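Local coordinates for protein cryptochrome DASH (Arabidopsis thaliana, PDB 2J4D) that binds FAD and a folate light antenna, repairs cyclobutane pyrimidine dimers in single-stranded DNA, and may act as a photoreceptor, at residues A[238-250]-A[379-391]. Residues are numbered along the deposited sequence; the frame is centred on the assembly and turned at random.
Sequences EPQEVTRGMRFVG and NMKELSTTGFMSN. With FAD (flavin-adenine dinucleotide), chain C.
Gln-240 NE2 is held by two acceptors, the carbonyl Ser-384 O at 3.0 Å and a water. Ser-384 O lies in the Gln-240 amide plane, though the N-H points at it with some bend (140°). The same water donates to Glu-241 O and Thr-385 O, so the linker 238-244 is tied to the last turn of helix 374-386. A second water bridges Thr-386 O to Met-246 O and Phe-248 N of strand 245-248. Thr-386 points its methyl at the strand side: CG2 sits 3.3 Å from Arg-244 O, a buried carbonyl with no polar partner. With chi1 at 66°, Thr-386 OG1 faces back into its own chain, donating to Glu-382 O (2.6 Å) and accepting from Phe-388 N in an ST turn. Beyond it, Phe-248 CZ lies 3.7 Å above one face of the Phe-388 ring, the planes 35° apart, while Met-246 CE touches Phe-388 CD2 at 3.9 Å. Phe-388 CZ reaches FAD O5' at 3.4 Å. Replacing Phe-388 by an alanine is likely to open a gap beside Phe-248 and Met-246 and to lose the ring contact with FAD O5'. Polar, water-mediated ties at the helix end thus give way to apolar packing in which Met-246 and Phe-248 back Phe-388, a residue of the FAD pocket.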
loop_
_atom_site.group_PDB
_atom_site.type_symbol
_atom_site.label_atom_id
_atom_site.label_comp_id
_atom_site.label_asym_id
_atom_site.label_seq_id
_atom_site.Cartn_x
_atom_site.Cartn_y
_atom_site.Cartn_z
ATOM N N GLU A 238 -18.614 -7.836 6.810
ATOM C CA GLU A 238 -19.782 -6.991 6.604
ATOM C C GLU A 238 -19.315 -5.785 5.794
ATOM O O GLU A 238 -18.441 -5.035 6.232
ATOM C CB GLU A 238 -20.348 -6.526 7.947
ATOM C CG GLU A 238 -21.658 -5.747 7.855
ATOM C CD GLU A 238 -22.750 -6.510 7.115
ATOM O OE1 GLU A 238 -22.773 -7.759 7.202
ATOM O OE2 GLU A 238 -23.593 -5.861 6.454
ATOM N N PRO A 239 -19.880 -5.593 4.594
ATOM C CA PRO A 239 -19.473 -4.454 3.771
ATOM C C PRO A 239 -19.589 -3.146 4.537
ATOM O O PRO A 239 -20.449 -3.000 5.408
ATOM C CB PRO A 239 -20.444 -4.511 2.599
ATOM C CG PRO A 239 -20.697 -5.985 2.447
ATOM C CD PRO A 239 -20.872 -6.426 3.891
ATOM N N GLN A 240 -18.714 -2.202 4.213
ATOM C CA GLN A 240 -18.727 -0.892 4.843
ATOM C C GLN A 240 -18.481 0.115 3.734
ATOM O O GLN A 240 -17.638 -0.105 2.867
ATOM C CB GLN A 240 -17.618 -0.788 5.891
ATOM C CG GLN A 240 -17.678 0.476 6.734
ATOM C CD GLN A 240 -16.531 0.563 7.719
ATOM O OE1 GLN A 240 -16.173 -0.429 8.356
ATOM N NE2 GLN A 240 -15.956 1.754 7.860
ATOM N N GLU A 241 -19.229 1.208 3.730
ATOM C CA GLU A 241 -19.014 2.213 2.703
ATOM C C GLU A 241 -18.490 3.467 3.382
ATOM O O GLU A 241 -18.669 3.650 4.584
ATOM C CB GLU A 241 -20.317 2.509 1.955
ATOM C CG GLU A 241 -20.921 1.292 1.231
ATOM C CD GLU A 241 -19.932 0.562 0.308
ATOM O OE1 GLU A 241 -19.013 1.210 -0.226
ATOM O OE2 GLU A 241 -20.080 -0.667 0.099
ATOM N N VAL A 242 -17.814 4.309 2.612
ATOM C CA VAL A 242 -17.258 5.553 3.130
ATOM C C VAL A 242 -18.392 6.563 3.239
ATOM O O VAL A 242 -19.033 6.898 2.247
ATOM C CB VAL A 242 -16.170 6.096 2.183
ATOM C CG1 VAL A 242 -15.664 7.457 2.667
ATOM C CG2 VAL A 242 -15.022 5.097 2.112
ATOM N N THR A 243 -18.631 7.045 4.449
ATOM C CA THR A 243 -19.706 7.996 4.685
ATOM C C THR A 243 -19.282 9.456 4.516
ATOM O O THR A 243 -20.080 10.287 4.084
ATOM C CB THR A 243 -20.281 7.785 6.097
ATOM O OG1 THR A 243 -19.218 7.847 7.053
ATOM C CG2 THR A 243 -20.943 6.419 6.200
ATOM N N ARG A 244 -18.028 9.757 4.852
ATOM C CA ARG A 244 -17.490 11.117 4.756
ATOM C C ARG A 244 -16.046 11.084 4.294
ATOM O O ARG A 244 -15.388 10.053 4.393
ATOM C CB ARG A 244 -17.481 11.798 6.119
ATOM C CG ARG A 244 -18.761 11.755 6.905
ATOM C CD ARG A 244 -18.590 12.657 8.115
ATOM N NE ARG A 244 -18.277 14.013 7.680
ATOM C CZ ARG A 244 -17.757 14.953 8.458
ATOM N NH1 ARG A 244 -17.480 14.689 9.726
ATOM N NH2 ARG A 244 -17.529 16.162 7.965
ATOM N N GLY A 245 -15.550 12.225 3.821
ATOM C CA GLY A 245 -14.164 12.311 3.393
ATOM C C GLY A 245 -13.797 11.621 2.094
ATOM O O GLY A 245 -14.622 11.453 1.205
ATOM N N MET A 246 -12.542 11.203 1.993
ATOM C CA MET A 246 -12.045 10.561 0.788
ATOM C C MET A 246 -12.474 9.121 0.570
ATOM O O MET A 246 -12.296 8.260 1.429
ATOM C CB MET A 246 -10.519 10.645 0.756
ATOM C CG MET A 246 -10.002 12.065 0.680
ATOM S SD MET A 246 -8.211 12.153 0.570
ATOM C CE MET A 246 -7.751 12.109 2.316
ATOM N N ARG A 247 -13.032 8.880 -0.610
ATOM C CA ARG A 247 -13.489 7.565 -1.020
ATOM C C ARG A 247 -12.521 7.134 -2.135
ATOM O O ARG A 247 -12.667 7.541 -3.282
ATOM C CB ARG A 247 -14.929 7.681 -1.543
ATOM C CG ARG A 247 -15.664 6.377 -1.817
ATOM C CD ARG A 247 -15.138 5.685 -3.045
ATOM N NE ARG A 247 -16.151 4.839 -3.676
ATOM C CZ ARG A 247 -15.899 3.644 -4.202
ATOM N NH1 ARG A 247 -14.665 3.140 -4.166
ATOM N NH2 ARG A 247 -16.878 2.953 -4.777
ATOM N N PHE A 248 -11.509 6.344 -1.780
ATOM C CA PHE A 248 -10.537 5.855 -2.762
ATOM C C PHE A 248 -11.188 4.799 -3.640
ATOM O O PHE A 248 -11.949 3.970 -3.151
ATOM C CB PHE A 248 -9.323 5.251 -2.049
ATOM C CG PHE A 248 -8.379 6.276 -1.484
ATOM C CD1 PHE A 248 -7.257 6.675 -2.201
ATOM C CD2 PHE A 248 -8.613 6.834 -0.236
ATOM C CE1 PHE A 248 -6.371 7.618 -1.681
ATOM C CE2 PHE A 248 -7.735 7.781 0.296
ATOM C CZ PHE A 248 -6.613 8.171 -0.429
ATOM N N VAL A 249 -10.859 4.820 -4.929
ATOM C CA VAL A 249 -11.422 3.897 -5.912
ATOM C C VAL A 249 -10.378 2.858 -6.325
ATOM O O VAL A 249 -9.353 3.206 -6.891
ATOM C CB VAL A 249 -11.881 4.695 -7.155
ATOM C CG1 VAL A 249 -12.538 3.775 -8.185
ATOM C CG2 VAL A 249 -12.842 5.794 -6.714
ATOM N N GLY A 250 -10.650 1.586 -6.049
ATOM C CA GLY A 250 -9.693 0.544 -6.377
ATOM C C GLY A 250 -9.417 0.330 -7.851
ATOM O O GLY A 250 -10.226 0.684 -8.714
ATOM N N ASN A 379 -8.098 12.133 13.736
ATOM C CA ASN A 379 -7.297 11.236 12.911
ATOM C C ASN A 379 -7.788 9.795 12.997
ATOM O O ASN A 379 -7.914 9.118 11.976
ATOM C CB ASN A 379 -5.819 11.335 13.312
ATOM C CG ASN A 379 -5.077 12.418 12.539
ATOM O OD1 ASN A 379 -4.799 12.265 11.348
ATOM N ND2 ASN A 379 -4.768 13.527 13.211
ATOM N N MET A 380 -8.096 9.327 14.204
ATOM C CA MET A 380 -8.562 7.952 14.358
ATOM C C MET A 380 -9.931 7.764 13.712
ATOM O O MET A 380 -10.250 6.684 13.209
ATOM C CB MET A 380 -8.609 7.564 15.839
ATOM C CG MET A 380 -7.248 7.632 16.533
ATOM S SD MET A 380 -5.937 6.752 15.631
ATOM C CE MET A 380 -6.554 5.043 15.762
ATOM N N LYS A 381 -10.742 8.817 13.716
ATOM C CA LYS A 381 -12.056 8.722 13.097
ATOM C C LYS A 381 -11.864 8.717 11.575
ATOM O O LYS A 381 -12.556 7.998 10.855
ATOM C CB LYS A 381 -12.940 9.902 13.522
ATOM C CG LYS A 381 -14.413 9.733 13.152
ATOM C CD LYS A 381 -15.281 10.856 13.716
ATOM C CE LYS A 381 -15.264 10.888 15.252
ATOM N NZ LYS A 381 -15.869 9.683 15.905
ATOM N N GLU A 382 -10.920 9.516 11.081
ATOM C CA GLU A 382 -10.660 9.547 9.641
ATOM C C GLU A 382 -10.291 8.135 9.186
ATOM O O GLU A 382 -10.787 7.630 8.176
ATOM C CB GLU A 382 -9.504 10.503 9.302
ATOM C CG GLU A 382 -9.223 10.562 7.791
ATOM C CD GLU A 382 -8.069 11.472 7.408
ATOM O OE1 GLU A 382 -7.614 12.266 8.254
ATOM O OE2 GLU A 382 -7.622 11.396 6.244
ATOM N N LEU A 383 -9.423 7.499 9.961
ATOM C CA LEU A 383 -8.963 6.148 9.662
ATOM C C LEU A 383 -10.079 5.103 9.603
ATOM O O LEU A 383 -10.188 4.369 8.623
ATOM C CB LEU A 383 -7.937 5.719 10.705
ATOM C CG LEU A 383 -7.445 4.273 10.590
ATOM C CD1 LEU A 383 -6.707 4.079 9.253
ATOM C CD2 LEU A 383 -6.533 3.970 11.758
ATOM N N SER A 384 -10.904 5.019 10.647
ATOM C CA SER A 384 -11.969 4.017 10.648
ATOM C C SER A 384 -13.083 4.311 9.636
ATOM O O SER A 384 -13.795 3.410 9.214
ATOM C CB SER A 384 -12.555 3.858 12.059
ATOM O OG SER A 384 -13.056 5.087 12.534
ATOM N N THR A 385 -13.212 5.567 9.234
ATOM C CA THR A 385 -14.234 5.974 8.276
ATOM C C THR A 385 -13.802 5.849 6.816
ATOM O O THR A 385 -14.610 5.509 5.950
ATOM C CB THR A 385 -14.639 7.457 8.496
ATOM O OG1 THR A 385 -15.038 7.647 9.858
ATOM C CG2 THR A 385 -15.782 7.857 7.558
ATOM N N THR A 386 -12.530 6.125 6.545
ATOM C CA THR A 386 -12.030 6.105 5.164
ATOM C C THR A 386 -10.926 5.091 4.861
ATOM O O THR A 386 -10.685 4.781 3.700
ATOM C CB THR A 386 -11.468 7.484 4.778
ATOM O OG1 THR A 386 -10.314 7.743 5.584
ATOM C CG2 THR A 386 -12.507 8.600 5.027
ATOM N N GLY A 387 -10.246 4.593 5.888
ATOM C CA GLY A 387 -9.163 3.648 5.644
ATOM C C GLY A 387 -7.870 4.361 5.274
ATOM O O GLY A 387 -6.913 3.750 4.786
ATOM N N PHE A 388 -7.840 5.671 5.496
ATOM C CA PHE A 388 -6.653 6.469 5.198
ATOM C C PHE A 388 -6.406 7.470 6.326
ATOM O O PHE A 388 -7.330 7.834 7.055
ATOM C CB PHE A 388 -6.846 7.238 3.881
ATOM C CG PHE A 388 -5.620 7.995 3.426
ATOM C CD1 PHE A 388 -4.647 7.367 2.654
ATOM C CD2 PHE A 388 -5.427 9.328 3.790
ATOM C CE1 PHE A 388 -3.493 8.051 2.249
ATOM C CE2 PHE A 388 -4.272 10.024 3.388
ATOM C CZ PHE A 388 -3.304 9.378 2.617
ATOM N N MET A 389 -5.151 7.884 6.477
ATOM C CA MET A 389 -4.767 8.887 7.470
ATOM C C MET A 389 -3.543 9.573 6.888
ATOM O O MET A 389 -2.707 8.911 6.262
ATOM C CB MET A 389 -4.409 8.252 8.819
ATOM C CG MET A 389 -4.173 9.289 9.929
ATOM S SD MET A 389 -3.597 8.617 11.502
ATOM C CE MET A 389 -4.906 7.410 11.887
ATOM N N SER A 390 -3.443 10.889 7.070
ATOM C CA SER A 390 -2.296 11.634 6.545
ATOM C C SER A 390 -1.034 11.150 7.240
ATOM O O SER A 390 -1.094 10.635 8.357
ATOM C CB SER A 390 -2.441 13.142 6.800
ATOM O OG SER A 390 -2.356 13.424 8.185
ATOM N N ASN A 391 0.108 11.325 6.579
ATOM C CA ASN A 391 1.376 10.912 7.162
ATOM C C ASN A 391 1.605 11.634 8.495
ATOM O O ASN A 391 2.070 11.038 9.468
ATOM C CB ASN A 391 2.522 11.225 6.199
ATOM C CG ASN A 391 3.880 10.882 6.789
ATOM O OD1 ASN A 391 4.136 9.735 7.162
ATOM N ND2 ASN A 391 4.751 11.879 6.890
HETATM P PA FAD C . 2.920 11.127 -0.144
HETATM O O1A FAD C . 2.233 11.604 -1.362
HETATM O O2A FAD C . 3.465 12.105 0.827
HETATM O O5B FAD C . 4.129 10.145 -0.546
HETATM C C5B FAD C . 4.162 9.510 -1.844
HETATM C C4B FAD C . 4.445 8.018 -1.639
HETATM O O4B FAD C . 5.689 7.885 -0.952
HETATM C C3B FAD C . 3.425 7.278 -0.781
HETATM O O3B FAD C . 2.258 6.921 -1.503
HETATM C C2B FAD C . 4.245 6.124 -0.291
HETATM O O2B FAD C . 4.264 5.000 -1.142
HETATM C C1B FAD C . 5.631 6.754 -0.067
HETATM N N9A FAD C . 5.899 7.222 1.309
HETATM C C8A FAD C . 5.767 8.503 1.808
HETATM N N7A FAD C . 6.098 8.588 3.090
HETATM C C5A FAD C . 6.468 7.308 3.442
HETATM C C6A FAD C . 6.911 6.752 4.665
HETATM N N6A FAD C . 7.086 7.442 5.785
HETATM N N1A FAD C . 7.195 5.397 4.681
HETATM C C2A FAD C . 7.029 4.643 3.544
HETATM N N3A FAD C . 6.608 5.111 2.345
HETATM C C4A FAD C . 6.329 6.443 2.348
HETATM N N1 FAD C . 2.582 3.802 4.120
HETATM C C2 FAD C . 2.126 2.727 3.387
HETATM O O2 FAD C . 2.239 2.699 2.175
HETATM N N3 FAD C . 1.524 1.660 4.073
HETATM C C4 FAD C . 1.355 1.619 5.455
HETATM O O4 FAD C . 0.809 0.644 6.004
HETATM C C4X FAD C . 1.825 2.727 6.201
HETATM N N5 FAD C . 1.694 2.773 7.598
HETATM C C5X FAD C . 2.261 3.814 8.336
HETATM C C6 FAD C . 2.236 3.795 9.737
HETATM C C7 FAD C . 2.799 4.833 10.515
HETATM C C7M FAD C . 2.740 4.749 12.021
HETATM C C8 FAD C . 3.416 5.943 9.832
HETATM C C8M FAD C . 4.045 7.105 10.584
HETATM C C9 FAD C . 3.448 5.973 8.424
HETATM C C9A FAD C . 2.878 4.920 7.648
HETATM N N10 FAD C . 2.895 4.926 6.222
HETATM C C10 FAD C . 2.434 3.805 5.495
HETATM C "C1'" FAD C . 3.747 5.915 5.485
HETATM C "C2'" FAD C . 3.065 7.225 5.040
HETATM O "O2'" FAD C . 2.395 7.814 6.141
HETATM C "C3'" FAD C . 2.065 6.936 3.922
HETATM O "O3'" FAD C . 2.714 6.270 2.820
HETATM C "C4'" FAD C . 1.395 8.184 3.322
HETATM O "O4'" FAD C . 0.641 8.872 4.323
HETATM C "C5'" FAD C . 0.476 7.754 2.186
HETATM O "O5'" FAD C . -0.141 8.902 1.597
HETATM P P FAD C . 0.375 9.663 0.315
HETATM O O1P FAD C . 0.351 8.663 -0.764
HETATM O O2P FAD C . -0.488 10.853 0.084
HETATM O O3P FAD C . 1.811 10.256 0.642
HETATM O O HOH W 1 -16.915 4.234 6.546
HETATM O O HOH W 2 -11.646 5.664 1.163
#